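Local atomic coordinates of putative ABC transporter (Thermobispora bispora, PDB entry 4PE6), a protein that probably binds carbohydrate-type solutes for an ABC transporter, and here holds the sugar acid (2R,3S)-2,3,4-trihydroxybutanoic acid. Residues 124-135 with 255-266. Sequence-based numbering, arbitrary orientation.
Sequences LQNSFVDWATYA and VAVMSDPAQSVA. With LTH ((2R,3S)-2,3,4-trihydroxybutanoic acid), chain C.
W131 lays one face of its indole over the backbone of M258 and S259, with M258 CA 3.8 Å from the centroid of the five-membered ring in a CH-pi contact and S259 N lying above the plane nearer the rim. CG of W131 is anti to the backbone N (chi1 174°), which swings the indole from helix 128-135 toward strand 255-258. The M258 side chain runs alongside the indole, pointing the same way, and its CE packs at 3.8 Å from W131 CZ2. V257 CG1, on the strand, packs against W131 CD1, Y134 CB and A135 CB. The indole edge also faces the ligand: O4 of the trihydroxybutanoic acid sits near the ring plane, 3.5 Å from W131 CZ3, and accepts a 2.6 Å hydrogen bond from S259 OG. F128 CE1 approaches the same hydroxyl, while D113, N30 and R33 also hydrogen-bond the ligand. At the other end, the amides of N126 and Q263 stack with their planes 15° apart. N126 OD1 takes the backbone N-H of D260 in a short, fairly straight bond (2.7 Å, 161° at the hydrogen), while ND2 donates to Q125 O and to a water that in turn donates to D260 OD2. Q263 NE2 gives hydrogen bonds to D260 O and to D113 OD1, itself bonded to the ligand, which puts Q263 one shell behind the pocket. W313 and W311 bind the D260 carboxylate. Beyond the amides, L124 CD1 meets A266 CB at 3.9 Å. Both segments cross here between the two lobes, side by side, as in periplasmic-binding-protein folds of this class. Directed bonds thus fix the buried amides, whereas the indole shapes the pocket wall by contact and S259 supplies the hydrogen bond to O4.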
loop_
_atom_site.group_PDB
_atom_site.type_symbol
_atom_site.label_atom_id
_atom_site.label_comp_id
_atom_site.label_asym_id
_atom_site.label_seq_id
_atom_site.Cartn_x
_atom_site.Cartn_y
_atom_site.Cartn_z
ATOM N N LEU A 124 -4.824 -0.803 11.785
ATOM C CA LEU A 124 -3.813 0.208 11.525
ATOM C C LEU A 124 -3.709 0.358 10.022
ATOM O O LEU A 124 -3.266 -0.552 9.336
ATOM C CB LEU A 124 -2.465 -0.194 12.113
ATOM C CG LEU A 124 -1.416 0.930 12.129
ATOM C CD1 LEU A 124 -0.419 0.659 13.241
ATOM C CD2 LEU A 124 -0.685 1.109 10.782
ATOM N N GLN A 125 -4.137 1.502 9.522
ATOM C CA GLN A 125 -4.302 1.705 8.091
ATOM C C GLN A 125 -3.654 2.996 7.625
ATOM O O GLN A 125 -2.991 3.689 8.400
ATOM C CB GLN A 125 -5.803 1.665 7.749
ATOM C CG GLN A 125 -6.590 2.869 8.269
ATOM C CD GLN A 125 -8.006 2.849 7.771
ATOM O OE1 GLN A 125 -8.906 2.499 8.504
ATOM N NE2 GLN A 125 -8.203 3.173 6.494
ATOM N N ASN A 126 -3.833 3.307 6.354
ATOM C CA ASN A 126 -3.568 4.620 5.818
ATOM C C ASN A 126 -4.882 5.137 5.256
ATOM O O ASN A 126 -5.832 4.364 5.039
ATOM C CB ASN A 126 -2.549 4.569 4.653
ATOM C CG ASN A 126 -1.078 4.435 5.084
ATOM O OD1 ASN A 126 -0.194 4.420 4.212
ATOM N ND2 ASN A 126 -0.804 4.278 6.374
ATOM N N SER A 127 -4.926 6.425 4.945
ATOM C CA SER A 127 -6.102 6.977 4.223
ATOM C C SER A 127 -6.059 6.618 2.736
ATOM O O SER A 127 -5.437 7.300 1.925
ATOM C CB SER A 127 -6.221 8.481 4.363
ATOM O OG SER A 127 -7.303 8.943 3.571
ATOM N N PHE A 128 -6.777 5.564 2.386
ATOM C CA PHE A 128 -6.894 5.156 0.994
ATOM C C PHE A 128 -7.646 6.198 0.190
ATOM O O PHE A 128 -7.325 6.428 -0.973
ATOM C CB PHE A 128 -7.504 3.772 0.909
ATOM C CG PHE A 128 -6.803 2.786 1.781
ATOM C CD1 PHE A 128 -5.438 2.547 1.602
ATOM C CD2 PHE A 128 -7.454 2.157 2.815
ATOM C CE1 PHE A 128 -4.761 1.666 2.431
ATOM C CE2 PHE A 128 -6.785 1.270 3.629
ATOM C CZ PHE A 128 -5.438 1.033 3.448
ATOM N N VAL A 129 -8.590 6.881 0.836
ATOM C CA VAL A 129 -9.284 7.967 0.185
ATOM C C VAL A 129 -8.323 9.084 -0.222
ATOM O O VAL A 129 -8.389 9.570 -1.342
ATOM C CB VAL A 129 -10.409 8.534 1.057
ATOM C CG1 VAL A 129 -10.972 9.795 0.428
ATOM C CG2 VAL A 129 -11.517 7.486 1.210
ATOM N N ASP A 130 -7.441 9.495 0.679
ATOM C CA ASP A 130 -6.484 10.547 0.344
ATOM C C ASP A 130 -5.585 10.141 -0.828
ATOM O O ASP A 130 -5.350 10.933 -1.735
ATOM C CB ASP A 130 -5.627 10.906 1.550
ATOM C CG ASP A 130 -6.372 11.758 2.570
ATOM O OD1 ASP A 130 -7.531 12.145 2.307
ATOM O OD2 ASP A 130 -5.797 12.004 3.641
ATOM N N TRP A 131 -5.088 8.900 -0.786
ATOM C CA TRP A 131 -4.253 8.369 -1.864
ATOM C C TRP A 131 -4.992 8.458 -3.175
ATOM O O TRP A 131 -4.532 9.101 -4.106
ATOM C CB TRP A 131 -3.849 6.931 -1.548
ATOM C CG TRP A 131 -3.094 6.182 -2.631
ATOM C CD1 TRP A 131 -2.712 6.637 -3.860
ATOM C CD2 TRP A 131 -2.683 4.823 -2.560
ATOM N NE1 TRP A 131 -2.057 5.625 -4.565
ATOM C CE2 TRP A 131 -2.032 4.508 -3.784
ATOM C CE3 TRP A 131 -2.806 3.833 -1.587
ATOM C CZ2 TRP A 131 -1.506 3.244 -4.055
ATOM C CZ3 TRP A 131 -2.263 2.566 -1.858
ATOM C CH2 TRP A 131 -1.605 2.299 -3.084
ATOM N N ALA A 132 -6.164 7.835 -3.247
ATOM C CA ALA A 132 -6.926 7.872 -4.500
ATOM C C ALA A 132 -7.188 9.286 -4.998
ATOM O O ALA A 132 -7.204 9.518 -6.201
ATOM C CB ALA A 132 -8.235 7.088 -4.371
ATOM N N THR A 133 -7.397 10.243 -4.075
ATOM C CA THR A 133 -7.669 11.609 -4.463
ATOM C C THR A 133 -6.392 12.263 -5.003
ATOM O O THR A 133 -6.421 12.921 -6.037
ATOM C CB THR A 133 -8.268 12.414 -3.273
ATOM O OG1 THR A 133 -9.462 11.765 -2.820
ATOM C CG2 THR A 133 -8.620 13.867 -3.677
ATOM N N TYR A 134 -5.273 12.065 -4.314
ATOM C CA TYR A 134 -3.985 12.587 -4.783
ATOM C C TYR A 134 -3.540 11.970 -6.114
ATOM O O TYR A 134 -2.762 12.574 -6.849
ATOM C CB TYR A 134 -2.887 12.365 -3.739
ATOM C CG TYR A 134 -2.938 13.300 -2.551
ATOM C CD1 TYR A 134 -3.041 14.680 -2.720
ATOM C CD2 TYR A 134 -2.848 12.802 -1.245
ATOM C CE1 TYR A 134 -3.069 15.536 -1.625
ATOM C CE2 TYR A 134 -2.883 13.641 -0.152
ATOM C CZ TYR A 134 -2.992 15.004 -0.345
ATOM O OH TYR A 134 -3.026 15.829 0.738
ATOM N N ALA A 135 -4.039 10.780 -6.429
ATOM C CA ALA A 135 -3.652 10.094 -7.673
ATOM C C ALA A 135 -4.524 10.555 -8.826
ATOM O O ALA A 135 -4.065 10.594 -9.965
ATOM C CB ALA A 135 -3.778 8.600 -7.511
ATOM N N VAL A 255 2.295 11.920 -11.244
ATOM C CA VAL A 255 2.401 12.014 -9.773
ATOM C C VAL A 255 3.021 10.750 -9.192
ATOM O O VAL A 255 3.143 9.730 -9.878
ATOM C CB VAL A 255 1.043 12.275 -9.113
ATOM C CG1 VAL A 255 0.513 13.622 -9.555
ATOM C CG2 VAL A 255 0.060 11.142 -9.430
ATOM N N ALA A 256 3.453 10.834 -7.941
ATOM C CA ALA A 256 3.978 9.685 -7.214
ATOM C C ALA A 256 3.460 9.697 -5.795
ATOM O O ALA A 256 3.954 10.457 -4.938
ATOM C CB ALA A 256 5.502 9.705 -7.213
ATOM N N VAL A 257 2.460 8.863 -5.544
ATOM C CA VAL A 257 1.839 8.742 -4.216
ATOM C C VAL A 257 1.390 7.290 -3.977
ATOM O O VAL A 257 0.874 6.631 -4.878
ATOM C CB VAL A 257 0.657 9.738 -4.060
ATOM C CG1 VAL A 257 -0.364 9.566 -5.185
ATOM C CG2 VAL A 257 -0.001 9.593 -2.693
HETATM N N MSE A 258 1.632 6.767 -2.780
HETATM C CA MSE A 258 1.159 5.440 -2.387
HETATM C C MSE A 258 1.021 5.432 -0.892
HETATM O O MSE A 258 1.507 6.333 -0.193
HETATM C CB MSE A 258 2.141 4.301 -2.759
HETATM C CG MSE A 258 2.389 4.200 -4.244
HETATM SE SE MSE A 258 3.271 2.510 -4.747
HETATM C CE MSE A 258 1.676 1.329 -4.691
ATOM N N SER A 259 0.329 4.424 -0.392
ATOM C CA SER A 259 0.380 4.055 1.012
ATOM C C SER A 259 1.800 3.705 1.447
ATOM O O SER A 259 2.705 3.503 0.599
ATOM C CB SER A 259 -0.551 2.872 1.271
ATOM O OG SER A 259 -0.163 1.755 0.470
ATOM N N ASP A 260 1.959 3.585 2.760
ATOM C CA ASP A 260 3.238 3.306 3.418
ATOM C C ASP A 260 3.440 1.822 3.616
ATOM O O ASP A 260 2.707 1.198 4.381
ATOM C CB ASP A 260 3.251 4.014 4.782
ATOM C CG ASP A 260 4.509 3.754 5.598
ATOM O OD1 ASP A 260 5.592 3.433 5.048
ATOM O OD2 ASP A 260 4.414 3.903 6.828
ATOM N N PRO A 261 4.437 1.228 2.922
ATOM C CA PRO A 261 4.716 -0.189 3.139
ATOM C C PRO A 261 5.082 -0.509 4.582
ATOM O O PRO A 261 4.827 -1.621 5.036
ATOM C CB PRO A 261 5.912 -0.478 2.211
ATOM C CG PRO A 261 5.880 0.599 1.195
ATOM C CD PRO A 261 5.313 1.808 1.895
ATOM N N ALA A 262 5.666 0.457 5.292
ATOM C CA ALA A 262 6.044 0.281 6.663
ATOM C C ALA A 262 4.885 0.344 7.658
ATOM O O ALA A 262 5.099 0.383 8.850
ATOM C CB ALA A 262 7.162 1.262 7.038
ATOM N N GLN A 263 3.644 0.312 7.182
ATOM C CA GLN A 263 2.562 -0.063 8.068
ATOM C C GLN A 263 2.837 -1.387 8.773
ATOM O O GLN A 263 2.382 -1.581 9.892
ATOM C CB GLN A 263 1.256 -0.170 7.333
ATOM C CG GLN A 263 0.630 1.159 6.968
ATOM C CD GLN A 263 -0.556 0.948 6.062
ATOM O OE1 GLN A 263 -1.680 0.860 6.534
ATOM N NE2 GLN A 263 -0.306 0.843 4.740
ATOM N N SER A 264 3.581 -2.295 8.129
ATOM C CA SER A 264 3.936 -3.540 8.760
ATOM C C SER A 264 4.822 -3.358 10.005
ATOM O O SER A 264 4.721 -4.128 10.977
ATOM C CB SER A 264 4.629 -4.478 7.756
ATOM O OG SER A 264 5.843 -3.896 7.303
ATOM N N VAL A 265 5.715 -2.378 9.945
ATOM C CA VAL A 265 6.611 -2.102 11.049
ATOM C C VAL A 265 5.824 -1.425 12.169
ATOM O O VAL A 265 5.986 -1.743 13.336
ATOM C CB VAL A 265 7.749 -1.180 10.609
ATOM C CG1 VAL A 265 8.600 -0.804 11.793
ATOM C CG2 VAL A 265 8.614 -1.850 9.544
ATOM N N ALA A 266 4.965 -0.488 11.805
ATOM C CA ALA A 266 4.085 0.134 12.801
ATOM C C ALA A 266 3.188 -0.918 13.468
ATOM O O ALA A 266 2.918 -0.841 14.653
ATOM C CB ALA A 266 3.239 1.223 12.157
HETATM O O1 LTH C . -0.015 -1.537 -3.227
HETATM C C1 LTH C . -0.446 -2.429 -2.407
HETATM O O LTH C . -0.276 -3.663 -2.508
HETATM C C2 LTH C . -1.164 -1.951 -1.121
HETATM O O2 LTH C . -1.631 -3.078 -0.337
HETATM C C3 LTH C . -2.366 -1.085 -1.433
HETATM O O3 LTH C . -3.290 -1.812 -2.239
HETATM C C4 LTH C . -3.063 -0.706 -0.111
HETATM O O4 LTH C . -2.119 0.122 0.618
HETATM O O HOH W 1 1.907 4.998 7.535
#